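Local coordinates for protein putative carboxylesterase (Lactobacillus plantarum WCFS1, PDB 3BJR) that probably hydrolyses carboxylic ester bonds as a serine esterase of the alpha/beta-hydrolase fold, at residues P207-T212 against T273-W278. Numbering follows the deposited sequence.
Sequences PTFIWT and TLALEW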
ATOM      1  N   PRO A 207       4.459 -11.687 -10.483  1.00 34.67           N
ATOM      2  CA  PRO A 207       4.257 -10.332  -9.963  1.00 33.54           C
ATOM      3  C   PRO A 207       2.806 -10.035  -9.627  1.00 36.12           C
ATOM      4  O   PRO A 207       1.902 -10.355 -10.419  1.00 34.19           O
ATOM      5  CB  PRO A 207       4.755  -9.446 -11.078  1.00 30.89           C
ATOM      6  CG  PRO A 207       5.865 -10.275 -11.714  1.00 36.78           C
ATOM      7  CD  PRO A 207       5.335 -11.673 -11.675  1.00 36.53           C
ATOM      8  N   THR A 208       2.610  -9.383  -8.473  1.00 35.43           N
ATOM      9  CA  THR A 208       1.290  -9.175  -7.917  1.00 35.49           C
ATOM     10  C   THR A 208       1.019  -7.732  -7.513  1.00 34.81           C
ATOM     11  O   THR A 208       1.773  -7.139  -6.751  1.00 31.92           O
ATOM     12  CB  THR A 208       1.119 -10.101  -6.689  1.00 35.54           C
ATOM     13  OG1 THR A 208       1.391 -11.458  -7.084  1.00 32.18           O
ATOM     14  CG2 THR A 208      -0.319 -10.012  -6.056  1.00 32.91           C
ATOM     15  N   PHE A 209      -0.099  -7.199  -7.990  1.00 31.54           N
ATOM     16  CA  PHE A 209      -0.562  -5.866  -7.645  1.00 31.77           C
ATOM     17  C   PHE A 209      -1.772  -6.062  -6.765  1.00 32.43           C
ATOM     18  O   PHE A 209      -2.743  -6.665  -7.170  1.00 34.55           O
ATOM     19  CB  PHE A 209      -0.971  -5.066  -8.875  1.00 28.75           C
ATOM     20  CG  PHE A 209      -1.446  -3.704  -8.568  1.00 34.53           C
ATOM     21  CD1 PHE A 209      -2.748  -3.453  -8.287  1.00 35.17           C
ATOM     22  CD2 PHE A 209      -0.538  -2.644  -8.526  1.00 30.14           C
ATOM     23  CE1 PHE A 209      -3.189  -2.151  -8.004  1.00 32.07           C
ATOM     24  CE2 PHE A 209      -0.964  -1.373  -8.248  1.00 32.70           C
ATOM     25  CZ  PHE A 209      -2.265  -1.117  -7.967  1.00 29.09           C
ATOM     26  N   ILE A 210      -1.718  -5.506  -5.558  1.00 34.65           N
ATOM     27  CA  ILE A 210      -2.805  -5.627  -4.610  1.00 35.42           C
ATOM     28  C   ILE A 210      -3.256  -4.270  -4.111  1.00 35.28           C
ATOM     29  O   ILE A 210      -2.438  -3.403  -3.823  1.00 36.03           O
ATOM     30  CB  ILE A 210      -2.383  -6.392  -3.329  1.00 34.53           C
ATOM     31  CG1 ILE A 210      -1.577  -7.631  -3.637  1.00 33.79           C
ATOM     32  CG2 ILE A 210      -3.605  -6.768  -2.483  1.00 37.96           C
ATOM     33  CD1 ILE A 210      -0.770  -8.137  -2.433  1.00 34.93           C
ATOM     34  N   TRP A 211      -4.570  -4.109  -4.001  1.00 39.17           N
ATOM     35  CA  TRP A 211      -5.149  -2.985  -3.287  1.00 38.02           C
ATOM     36  C   TRP A 211      -6.363  -3.455  -2.511  1.00 37.79           C
ATOM     37  O   TRP A 211      -7.073  -4.391  -2.915  1.00 35.09           O
ATOM     38  CB  TRP A 211      -5.443  -1.775  -4.160  1.00 37.01           C
ATOM     39  CG  TRP A 211      -6.746  -1.726  -4.817  1.00 40.58           C
ATOM     40  CD1 TRP A 211      -7.823  -0.991  -4.436  1.00 40.13           C
ATOM     41  CD2 TRP A 211      -7.110  -2.374  -6.034  1.00 36.33           C
ATOM     42  NE1 TRP A 211      -8.856  -1.183  -5.318  1.00 39.05           N
ATOM     43  CE2 TRP A 211      -8.432  -2.006  -6.324  1.00 37.86           C
ATOM     44  CE3 TRP A 211      -6.441  -3.218  -6.902  1.00 38.80           C
ATOM     45  CZ2 TRP A 211      -9.114  -2.486  -7.435  1.00 42.74           C
ATOM     46  CZ3 TRP A 211      -7.102  -3.678  -8.014  1.00 42.42           C
ATOM     47  CH2 TRP A 211      -8.429  -3.319  -8.268  1.00 41.67           C
ATOM     48  N   THR A 212      -6.548  -2.850  -1.340  1.00 37.54           N
ATOM     49  CA  THR A 212      -7.717  -3.160  -0.510  1.00 36.06           C
ATOM     50  C   THR A 212      -8.024  -1.956   0.381  1.00 35.35           C
ATOM     51  O   THR A 212      -7.418  -0.857   0.229  1.00 31.60           O
ATOM     52  CB  THR A 212      -7.560  -4.507   0.277  1.00 36.96           C
ATOM     53  OG1 THR A 212      -8.840  -4.946   0.773  1.00 34.24           O
ATOM     54  CG2 THR A 212      -6.625  -4.374   1.383  1.00 28.68           C
ATOM     55  N   THR A 273      -5.546   3.966 -12.020  1.00 31.61           N
ATOM     56  CA  THR A 273      -4.308   4.605 -12.478  1.00 31.49           C
ATOM     57  C   THR A 273      -3.092   3.829 -12.014  1.00 31.55           C
ATOM     58  O   THR A 273      -2.206   3.554 -12.782  1.00 32.92           O
ATOM     59  CB  THR A 273      -4.220   6.040 -11.948  1.00 31.67           C
ATOM     60  OG1 THR A 273      -5.348   6.753 -12.450  1.00 36.68           O
ATOM     61  CG2 THR A 273      -2.976   6.714 -12.388  1.00 30.56           C
ATOM     62  N   LEU A 274      -3.115   3.389 -10.767  1.00 34.60           N
ATOM     63  CA  LEU A 274      -1.978   2.699 -10.166  1.00 35.74           C
ATOM     64  C   LEU A 274      -1.773   1.310 -10.751  1.00 33.42           C
ATOM     65  O   LEU A 274      -0.651   0.933 -11.098  1.00 32.95           O
ATOM     66  CB  LEU A 274      -2.132   2.672  -8.637  1.00 34.41           C
ATOM     67  CG  LEU A 274      -2.015   4.008  -7.896  1.00 36.32           C
ATOM     68  CD1 LEU A 274      -2.326   3.803  -6.401  1.00 31.94           C
ATOM     69  CD2 LEU A 274      -0.678   4.625  -8.094  1.00 34.86           C
ATOM     70  N   ALA A 275      -2.858   0.569 -10.913  1.00 36.72           N
ATOM     71  CA  ALA A 275      -2.794  -0.765 -11.536  1.00 36.13           C
ATOM     72  C   ALA A 275      -2.294  -0.682 -12.975  1.00 36.52           C
ATOM     73  O   ALA A 275      -1.469  -1.463 -13.376  1.00 34.71           O
ATOM     74  CB  ALA A 275      -4.169  -1.514 -11.481  1.00 30.70           C
ATOM     75  N   LEU A 276      -2.796   0.273 -13.742  1.00 38.02           N
ATOM     76  CA  LEU A 276      -2.403   0.409 -15.137  1.00 37.47           C
ATOM     77  C   LEU A 276      -0.941   0.791 -15.268  1.00 35.54           C
ATOM     78  O   LEU A 276      -0.250   0.288 -16.133  1.00 36.11           O
ATOM     79  CB  LEU A 276      -3.302   1.433 -15.859  1.00 37.56           C
ATOM     80  CG  LEU A 276      -4.777   1.064 -16.015  1.00 38.64           C
ATOM     81  CD1 LEU A 276      -5.555   2.260 -16.530  1.00 31.37           C
ATOM     82  CD2 LEU A 276      -4.945  -0.114 -16.933  1.00 33.19           C
ATOM     83  N   GLU A 277      -0.474   1.694 -14.424  1.00 36.22           N
ATOM     84  CA  GLU A 277       0.923   2.091 -14.453  1.00 36.20           C
ATOM     85  C   GLU A 277       1.859   0.931 -14.092  1.00 35.85           C
ATOM     86  O   GLU A 277       2.887   0.748 -14.720  1.00 36.95           O
ATOM     87  CB  GLU A 277       1.167   3.265 -13.522  1.00 35.35           C
ATOM     88  CG  GLU A 277       0.508   4.534 -13.973  1.00 39.41           C
ATOM     89  CD  GLU A 277       0.968   5.754 -13.187  1.00 44.49           C
ATOM     90  OE1 GLU A 277       1.833   5.613 -12.291  1.00 37.92           O
ATOM     91  OE2 GLU A 277       0.465   6.868 -13.480  1.00 37.49           O
ATOM     92  N   TRP A 278       1.474   0.156 -13.097  1.00 34.40           N
ATOM     93  CA  TRP A 278       2.241  -0.995 -12.668  1.00 34.53           C
ATOM     94  C   TRP A 278       2.285  -2.049 -13.759  1.00 33.58           C
ATOM     95  O   TRP A 278       3.343  -2.598 -14.044  1.00 32.29           O
ATOM     96  CB  TRP A 278       1.654  -1.574 -11.396  1.00 33.44           C
ATOM     97  CG  TRP A 278       2.393  -2.728 -10.852  1.00 31.34           C
ATOM     98  CD1 TRP A 278       3.524  -2.706 -10.069  1.00 22.65           C
ATOM     99  CD2 TRP A 278       2.052  -4.097 -11.027  1.00 27.24           C
ATOM    100  NE1 TRP A 278       3.889  -3.992  -9.759  1.00 32.04           N
ATOM    101  CE2 TRP A 278       2.984  -4.856 -10.311  1.00 30.57           C
ATOM    102  CE3 TRP A 278       1.017  -4.755 -11.713  1.00 33.16           C
ATOM    103  CZ2 TRP A 278       2.945  -6.217 -10.290  1.00 33.79           C
ATOM    104  CZ3 TRP A 278       0.969  -6.101 -11.659  1.00 36.02           C
ATOM    105  CH2 TRP A 278       1.932  -6.821 -10.977  1.00 31.26           C
TER
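Phe209 lays one face of its ring against the helix backbone at Ala275, whose CA stands 3.8 Å from the ring centroid and only 17° off the normal, a CH-pi contact set toward the rim. The outer end of the ring digs in further: CZ comes to 3.4 Å from the backbone N of Ala275, CE1 meets the Ala275 methyl, and CZ also touches CB of Leu274. With CG anti to the backbone N (chi1 -180°), the phenyl reaches straight out from strand 208-213 to helix 270-281. Trp278 makes the return move. Its indole, its CG likewise anti to the backbone N, slides past Phe209 in the opposite direction until CB of Phe209 sits over the six-membered ring, 3.7 Å from its centroid. The two aromatic planes meet at 46°, neither stacked nor edge-to-face. Farther along, the indole ends against Pro207, just before the strand begins, where CH2 lies 3.6 Å from the carbonyl O of Pro207, at the ring edge, and CZ2 packs on the proline CB at 3.8 Å. Replacing Trp278 with an alanine would probably open a gap beneath Phe209 CB and leave Pro207 without its indole neighbour. The axes of strand 208-212 and helix segment 273-278 run nearly antiparallel, 9.5 Å apart at closest approach, in the layered helix-on-sheet packing of an alpha/beta-hydrolase fold. The neighbouring strand 238-243 extends the same surface, with His241 against Phe209 and Glu239 beside Trp278, while Phe243 of the second subunit packs on Leu274. Since no hydrogen bond joins them, the two segments meet through apolar and CH-pi contacts, so their fit rests on close shape matching of two rings with the aliphatic atoms beside them.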